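Local coordinates for insulinase family protease (Yersinia pestis, PDB 3GO9), which belongs to the insulinase (M16) family of zinc metallopeptidases, but its own peptidase activity is only predicted, at residues A[128-140]-A[225-237]. Numbering follows the deposited sequence. Where two conformers were deposited one is given.
Sequences LKDALAWLSDTAG and IAAQISKAFSELK
Two neighbouring helices on one face of the seven-stranded sheet pack here, with F233 from helix 222-233 set as a knob into the hole formed by L132, L135, S136 and A139 of helix 125-140. The axes of 128-140 and 225-233 run broadly the same way, crossing at -30° and 9.8 Å apart at their closest. With F233 CG anti to the carbonyl carbon (chi1 -63°), the ring is carried between those side chains: F233 CZ meets L135 CB edge-on, in the ring plane, at 3.9 Å, while F233 CE2 lies 3.7 Å from S136 CA. A large flat residue suits this hole; F233 also touches L214 of strand 212-218, and F35 stacks on its ring.

Small residues bring the backbones together beside it. S136 CB sits 3.3 Å from A232 O, and S136 OG turns back to its own helix, donating to L132 O at 2.8 Å, which satisfies the hydroxyl; that oxygen also accepts the backbone N of S136, from the opposite face of its plane. At one end, the side chains of L132 and Q228 cross at about a right angle, L132 CD1 3.7 Å from Q228 CB, and L128 touches I225. At the other, L236 CD2 lies 3.5 Å from G140 CA, where the absence of a side chain leaves room. Such side-by-side helices backed by a common sheet are characteristic of the alpha/beta domains of M16 peptidases.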
ATOM      1  N   LEU A 128     -12.196   9.292 -22.079  1.00 11.13           N
ATOM      2  CA  LEU A 128     -11.719  10.180 -21.029  1.00 11.47           C
ATOM      3  C   LEU A 128     -12.837  11.102 -20.568  1.00 11.67           C
ATOM      4  O   LEU A 128     -13.040  11.251 -19.363  1.00 10.69           O
ATOM      5  CB  LEU A 128     -10.480  10.948 -21.477  1.00 12.94           C
ATOM      6  CG  LEU A 128      -9.971  12.001 -20.509  1.00 15.11           C
ATOM      7  CD1 LEU A 128      -9.480  11.396 -19.213  1.00 15.40           C
ATOM      8  CD2 LEU A 128      -8.825  12.733 -21.193  1.00 16.48           C
ATOM      9  N   LYS A 129     -13.578  11.692 -21.512  1.00 11.59           N
ATOM     10  CA  LYS A 129     -14.735  12.499 -21.159  1.00 12.79           C
ATOM     11  C   LYS A 129     -15.741  11.688 -20.346  1.00 11.41           C
ATOM     12  O   LYS A 129     -16.238  12.168 -19.336  1.00 12.94           O
ATOM     13  CB  LYS A 129     -15.403  13.086 -22.414  1.00 13.73           C
ATOM     14  CG  LYS A 129     -16.710  13.789 -22.155  1.00 19.29           C
ATOM     15  CD  LYS A 129     -17.179  14.636 -23.349  1.00 23.77           C
ATOM     16  CE  LYS A 129     -18.707  14.988 -23.255  1.00 27.24           C
ATOM     17  NZ  LYS A 129     -19.419  14.882 -24.583  1.00 33.98           N
ATOM     18  N   ASP A 130     -16.039  10.478 -20.788  1.00 11.79           N
ATOM     19  CA  ASP A 130     -17.004   9.608 -20.098  1.00 11.78           C
ATOM     20  C   ASP A 130     -16.505   9.280 -18.708  1.00 11.24           C
ATOM     21  O   ASP A 130     -17.288   9.280 -17.737  1.00 11.64           O
ATOM     22  CB  ASP A 130     -17.282   8.327 -20.843  1.00 14.21           C
ATOM     23  CG  ASP A 130     -18.024   8.554 -22.155  1.00 19.94           C
ATOM     24  OD1 ASP A 130     -18.579   9.652 -22.336  1.00 23.44           O
ATOM     25  OD2 ASP A 130     -18.027   7.599 -22.985  1.00 25.36           O
ATOM     26  N   ALA A 131     -15.222   8.967 -18.593  1.00  9.83           N
ATOM     27  CA  ALA A 131     -14.660   8.647 -17.279  1.00  9.44           C
ATOM     28  C   ALA A 131     -14.818   9.815 -16.297  1.00 11.34           C
ATOM     29  O   ALA A 131     -15.203   9.651 -15.144  1.00 10.71           O
ATOM     30  CB  ALA A 131     -13.199   8.244 -17.375  1.00 11.45           C
ATOM     31  N   LEU A 132     -14.477  11.006 -16.753  1.00  9.91           N
ATOM     32  CA  LEU A 132     -14.631  12.160 -15.892  1.00 10.32           C
ATOM     33  C   LEU A 132     -16.088  12.418 -15.525  1.00 10.70           C
ATOM     34  O   LEU A 132     -16.374  12.882 -14.394  1.00 10.46           O
ATOM     35  CB  LEU A 132     -13.973  13.401 -16.520  1.00  9.97           C
ATOM     36  CG  LEU A 132     -12.452  13.368 -16.687  1.00  9.32           C
ATOM     37  CD1 LEU A 132     -12.006  14.704 -17.304  1.00 12.62           C
ATOM     38  CD2 LEU A 132     -11.707  13.166 -15.358  1.00 11.85           C
ATOM     39  N   ALA A 133     -17.015  12.100 -16.447  1.00  9.45           N
ATOM     40  CA  ALA A 133     -18.431  12.285 -16.209  1.00  9.25           C
ATOM     41  C   ALA A 133     -18.901  11.265 -15.156  1.00  8.84           C
ATOM     42  O   ALA A 133     -19.666  11.632 -14.235  1.00  9.44           O
ATOM     43  CB  ALA A 133     -19.147  12.139 -17.501  1.00  9.84           C
ATOM     44  N   TRP A 134     -18.424  10.021 -15.254  1.00  9.11           N
ATOM     45  CA  TRP A 134     -18.798   8.995 -14.300  1.00  8.13           C
ATOM     46  C   TRP A 134     -18.265   9.391 -12.918  1.00  7.49           C
ATOM     47  O   TRP A 134     -18.943   9.284 -11.908  1.00  7.62           O
ATOM     48  CB  TRP A 134     -18.288   7.596 -14.677  1.00  9.03           C
ATOM     49  CG  TRP A 134     -18.804   6.532 -13.766  1.00  7.89           C
ATOM     50  CD1 TRP A 134     -20.045   5.948 -13.818  1.00  8.97           C
ATOM     51  CD2 TRP A 134     -18.147   5.967 -12.608  1.00  7.38           C
ATOM     52  NE1 TRP A 134     -20.175   5.027 -12.790  1.00 10.82           N
ATOM     53  CE2 TRP A 134     -19.016   5.014 -12.062  1.00  9.41           C
ATOM     54  CE3 TRP A 134     -16.901   6.172 -11.995  1.00 11.44           C
ATOM     55  CZ2 TRP A 134     -18.694   4.280 -10.943  1.00  8.92           C
ATOM     56  CZ3 TRP A 134     -16.558   5.384 -10.885  1.00 12.35           C
ATOM     57  CH2 TRP A 134     -17.483   4.468 -10.370  1.00 10.01           C
ATOM     58  N   LEU A 135     -17.033   9.870 -12.879  1.00  7.18           N
ATOM     59  CA  LEU A 135     -16.400  10.212 -11.601  1.00  7.84           C
ATOM     60  C   LEU A 135     -17.075  11.452 -10.979  1.00  9.40           C
ATOM     61  O   LEU A 135     -17.231  11.516  -9.742  1.00 10.19           O
ATOM     62  CB  LEU A 135     -14.913  10.468 -11.746  1.00  9.80           C
ATOM     63  CG  LEU A 135     -14.090   9.208 -12.046  1.00  9.43           C
ATOM     64  CD1 LEU A 135     -12.684   9.593 -12.558  1.00 11.42           C
ATOM     65  CD2 LEU A 135     -13.970   8.288 -10.851  1.00  9.68           C
ATOM     66  N   SER A 136     -17.439  12.423 -11.806  1.00  8.88           N
ATOM     67  CA  SER A 136     -18.190  13.621 -11.296  1.00 10.11           C
ATOM     68  C   SER A 136     -19.628  13.331 -10.916  1.00 10.05           C
ATOM     69  O   SER A 136     -20.129  13.869  -9.916  1.00 10.81           O
ATOM     70  CB  SER A 136     -18.032  14.825 -12.204  1.00 12.62           C
ATOM     71  OG  SER A 136     -18.468  14.584 -13.525  1.00 13.85           O
ATOM     72  N   ASP A 137     -20.296  12.470 -11.661  1.00  9.15           N
ATOM     73  CA  ASP A 137     -21.603  11.942 -11.228  1.00  8.24           C
ATOM     74  C   ASP A 137     -21.469  11.292  -9.855  1.00  8.48           C
ATOM     75  O   ASP A 137     -22.285  11.523  -8.953  1.00 11.06           O
ATOM     76  CB  ASP A 137     -22.153  10.857 -12.190  1.00  8.33           C
ATOM     77  CG  ASP A 137     -22.661  11.359 -13.539  1.00 10.18           C
ATOM     78  OD1 ASP A 137     -22.779  12.599 -13.779  1.00 11.81           O
ATOM     79  OD2 ASP A 137     -23.037  10.432 -14.338  1.00 10.74           O
ATOM     80  N   THR A 138     -20.445  10.455  -9.672  1.00  8.00           N
ATOM     81  CA  THR A 138     -20.298   9.747  -8.431  1.00  8.18           C
ATOM     82  C   THR A 138     -19.974  10.719  -7.268  1.00  8.50           C
ATOM     83  O   THR A 138     -20.533  10.600  -6.158  1.00 11.01           O
ATOM     84  CB  THR A 138     -19.174   8.731  -8.586  1.00  7.98           C
ATOM     85  OG1 THR A 138     -19.528   7.765  -9.595  1.00  8.12           O
ATOM     86  CG2 THR A 138     -18.915   7.993  -7.314  1.00 10.96           C
ATOM     87  N   ALA A 139     -19.105  11.676  -7.561  1.00  8.39           N
ATOM     88  CA  ALA A 139     -18.571  12.611  -6.539  1.00  9.08           C
ATOM     89  C   ALA A 139     -19.642  13.522  -6.022  1.00  9.51           C
ATOM     90  O   ALA A 139     -19.643  13.860  -4.810  1.00 10.83           O
ATOM     91  CB  ALA A 139     -17.452  13.447  -7.095  1.00  9.31           C
ATOM     92  N   GLY A 140     -20.542  13.949  -6.889  1.00  9.76           N
ATOM     93  CA  GLY A 140     -21.546  14.961  -6.517  1.00 11.82           C
ATOM     94  C   GLY A 140     -22.994  14.724  -6.819  1.00 13.20           C
ATOM     95  O   GLY A 140     -23.821  15.528  -6.366  1.00 13.85           O
ATOM     96  N   ILE A 225      -6.627  18.550 -20.083  1.00 13.26           N
ATOM     97  CA  ILE A 225      -7.198  17.739 -19.028  1.00 13.66           C
ATOM     98  C   ILE A 225      -7.353  18.557 -17.738  1.00 13.28           C
ATOM     99  O   ILE A 225      -8.349  18.362 -17.035  1.00 12.25           O
ATOM    100  CB  ILE A 225      -6.404  16.406 -18.845  1.00 14.18           C
ATOM    101  CG1 ILE A 225      -7.343  15.330 -18.297  1.00 17.35           C
ATOM    102  CG2 ILE A 225      -5.167  16.670 -18.075  1.00 14.67           C
ATOM    103  CD1 ILE A 225      -6.660  14.091 -17.708  1.00 18.75           C
ATOM    104  N   ALA A 226      -6.426  19.485 -17.442  1.00 12.94           N
ATOM    105  CA  ALA A 226      -6.585  20.383 -16.278  1.00 12.72           C
ATOM    106  C   ALA A 226      -7.899  21.119 -16.460  1.00 12.99           C
ATOM    107  O   ALA A 226      -8.675  21.234 -15.511  1.00 11.75           O
ATOM    108  CB  ALA A 226      -5.426  21.370 -16.111  1.00 14.03           C
ATOM    109  N   ALA A 227      -8.161  21.635 -17.662  1.00 12.60           N
ATOM    110  CA  ALA A 227      -9.403  22.358 -17.872  1.00 12.05           C
ATOM    111  C   ALA A 227     -10.621  21.473 -17.736  1.00 12.44           C
ATOM    112  O   ALA A 227     -11.607  21.886 -17.175  1.00 13.39           O
ATOM    113  CB  ALA A 227      -9.401  23.100 -19.218  1.00 14.18           C
ATOM    114  N   GLN A 228     -10.531  20.222 -18.191  1.00 11.85           N
ATOM    115  CA  GLN A 228     -11.620  19.331 -18.073  1.00 11.19           C
ATOM    116  C   GLN A 228     -11.886  18.957 -16.622  1.00 10.20           C
ATOM    117  O   GLN A 228     -13.040  18.742 -16.213  1.00 11.23           O
ATOM    118  CB  GLN A 228     -11.293  18.062 -18.812  1.00 12.75           C
ATOM    119  CG  GLN A 228     -11.403  18.191 -20.267  1.00 16.60           C
ATOM    120  CD  GLN A 228     -11.062  16.860 -20.882  1.00 22.00           C
ATOM    121  OE1 GLN A 228      -9.914  16.525 -20.959  1.00 22.99           O
ATOM    122  NE2 GLN A 228     -12.085  16.043 -21.187  1.00 27.99           N
ATOM    123  N   ILE A 229     -10.804  18.767 -15.885  1.00  9.70           N
ATOM    124  CA  ILE A 229     -10.967  18.445 -14.438  1.00  9.67           C
ATOM    125  C   ILE A 229     -11.665  19.601 -13.731  1.00 11.11           C
ATOM    126  O   ILE A 229     -12.591  19.390 -12.937  1.00 10.20           O
ATOM    127  CB  ILE A 229      -9.612  18.135 -13.790  1.00 10.75           C
ATOM    128  CG1 ILE A 229      -9.090  16.773 -14.280  1.00 11.59           C
ATOM    129  CG2 ILE A 229      -9.663  18.256 -12.223  1.00 10.67           C
ATOM    130  CD1 ILE A 229      -7.592  16.583 -14.004  1.00 14.10           C
ATOM    131  N   SER A 230     -11.237  20.823 -13.985  1.00 11.24           N
ATOM    132  CA  SER A 230     -11.917  21.983 -13.381  1.00 12.36           C
ATOM    133  C   SER A 230     -13.390  22.044 -13.715  1.00 13.31           C
ATOM    134  O   SER A 230     -14.242  22.242 -12.843  1.00 15.17           O
ATOM    135  CB  SER A 230     -11.238  23.259 -13.859  1.00 13.50           C
ATOM    136  OG  SER A 230     -11.781  24.352 -13.158  1.00 15.72           O
ATOM    137  N   LYS A 231     -13.729  21.821 -14.952  1.00 13.20           N
ATOM    138  CA  LYS A 231     -15.128  21.893 -15.384  0.60 15.37           C
ATOM    139  C   LYS A 231     -15.970  20.758 -14.799  1.00 14.37           C
ATOM    140  O   LYS A 231     -17.143  20.951 -14.507  1.00 16.21           O
ATOM    141  CB  LYS A 231     -15.235  21.910 -16.913  0.60 15.99           C
ATOM    142  CG  LYS A 231     -14.480  23.083 -17.592  0.60 19.34           C
ATOM    143  CD  LYS A 231     -14.753  23.157 -19.090  0.60 22.81           C
ATOM    144  CE  LYS A 231     -14.148  24.406 -19.728  0.60 23.88           C
ATOM    145  NZ  LYS A 231     -12.709  24.325 -19.947  0.60 23.75           N
ATOM    146  N   ALA A 232     -15.376  19.572 -14.590  1.00 13.06           N
ATOM    147  CA  ALA A 232     -16.068  18.421 -14.020  1.00 12.24           C
ATOM    148  C   ALA A 232     -16.312  18.540 -12.541  1.00 11.63           C
ATOM    149  O   ALA A 232     -17.366  18.106 -12.087  1.00 12.49           O
ATOM    150  CB  ALA A 232     -15.337  17.128 -14.344  1.00 13.11           C
ATOM    151  N   PHE A 233     -15.339  19.084 -11.797  1.00 11.44           N
ATOM    152  CA  PHE A 233     -15.362  18.963 -10.349  1.00 10.42           C
ATOM    153  C   PHE A 233     -15.505  20.272  -9.577  1.00 11.21           C
ATOM    154  O   PHE A 233     -15.556  20.237  -8.356  1.00 11.44           O
ATOM    155  CB  PHE A 233     -14.125  18.216  -9.849  1.00  9.44           C
ATOM    156  CG  PHE A 233     -14.032  16.769 -10.348  1.00 10.66           C
ATOM    157  CD1 PHE A 233     -13.205  16.454 -11.393  1.00 10.45           C
ATOM    158  CD2 PHE A 233     -14.846  15.781  -9.815  1.00  9.21           C
ATOM    159  CE1 PHE A 233     -13.139  15.175 -11.871  1.00 13.00           C
ATOM    160  CE2 PHE A 233     -14.755  14.468 -10.279  1.00 11.66           C
ATOM    161  CZ  PHE A 233     -13.897  14.189 -11.300  1.00 10.22           C
ATOM    162  N   SER A 234     -15.501  21.411 -10.261  1.00 11.79           N
ATOM    163  CA  SER A 234     -15.487  22.683  -9.526  0.60 12.48           C
ATOM    164  C   SER A 234     -16.833  23.039  -8.871  1.00 13.39           C
ATOM    165  O   SER A 234     -16.869  23.935  -7.997  1.00 12.84           O
ATOM    166  CB  SER A 234     -14.997  23.829 -10.415  0.60 12.52           C
ATOM    167  OG  SER A 234     -15.903  24.048 -11.499  0.60 12.41           O
ATOM    168  N   GLU A 235     -17.888  22.365  -9.277  1.00 11.99           N
ATOM    169  CA  GLU A 235     -19.214  22.639  -8.769  1.00 14.17           C
ATOM    170  C   GLU A 235     -19.546  21.820  -7.509  1.00 14.54           C
ATOM    171  O   GLU A 235     -20.547  22.100  -6.826  1.00 16.00           O
ATOM    172  CB  GLU A 235     -20.204  22.506  -9.951  1.00 15.84           C
ATOM    173  CG  GLU A 235     -21.672  22.645  -9.640  1.00 16.36           C
ATOM    174  CD  GLU A 235     -22.062  23.971  -9.061  1.00 17.16           C
ATOM    175  OE1 GLU A 235     -21.478  25.020  -9.428  1.00 17.02           O
ATOM    176  OE2 GLU A 235     -22.980  23.856  -8.242  1.00 16.82           O
ATOM    177  N   LEU A 236     -18.684  20.867  -7.099  1.00 12.13           N
ATOM    178  CA  LEU A 236     -18.933  20.073  -5.901  1.00 12.40           C
ATOM    179  C   LEU A 236     -19.011  21.001  -4.707  1.00 13.21           C
ATOM    180  O   LEU A 236     -18.330  22.021  -4.677  1.00 13.25           O
ATOM    181  CB  LEU A 236     -17.823  19.068  -5.675  1.00 11.18           C
ATOM    182  CG  LEU A 236     -17.651  18.033  -6.794  1.00 11.45           C
ATOM    183  CD1 LEU A 236     -16.448  17.178  -6.456  1.00 12.26           C
ATOM    184  CD2 LEU A 236     -18.923  17.197  -6.908  1.00 12.82           C
ATOM    185  N   LYS A 237     -19.883  20.646  -3.777  1.00 15.16           N
ATOM    186  CA  LYS A 237     -20.143  21.468  -2.578  1.00 15.28           C
ATOM    187  C   LYS A 237     -19.864  20.693  -1.274  1.00 15.06           C
ATOM    188  O   LYS A 237     -19.825  19.480  -1.212  1.00 14.39           O
ATOM    189  CB  LYS A 237     -21.621  21.912  -2.566  1.00 16.50           C
ATOM    190  CG  LYS A 237     -21.976  22.981  -3.557  1.00 15.68           C
ATOM    191  CD  LYS A 237     -23.454  22.944  -3.956  1.00 18.60           C
ATOM    192  CE  LYS A 237     -23.773  21.771  -4.863  1.00 21.28           C
ATOM    193  NZ  LYS A 237     -23.289  21.967  -6.264  1.00 19.15           N
TER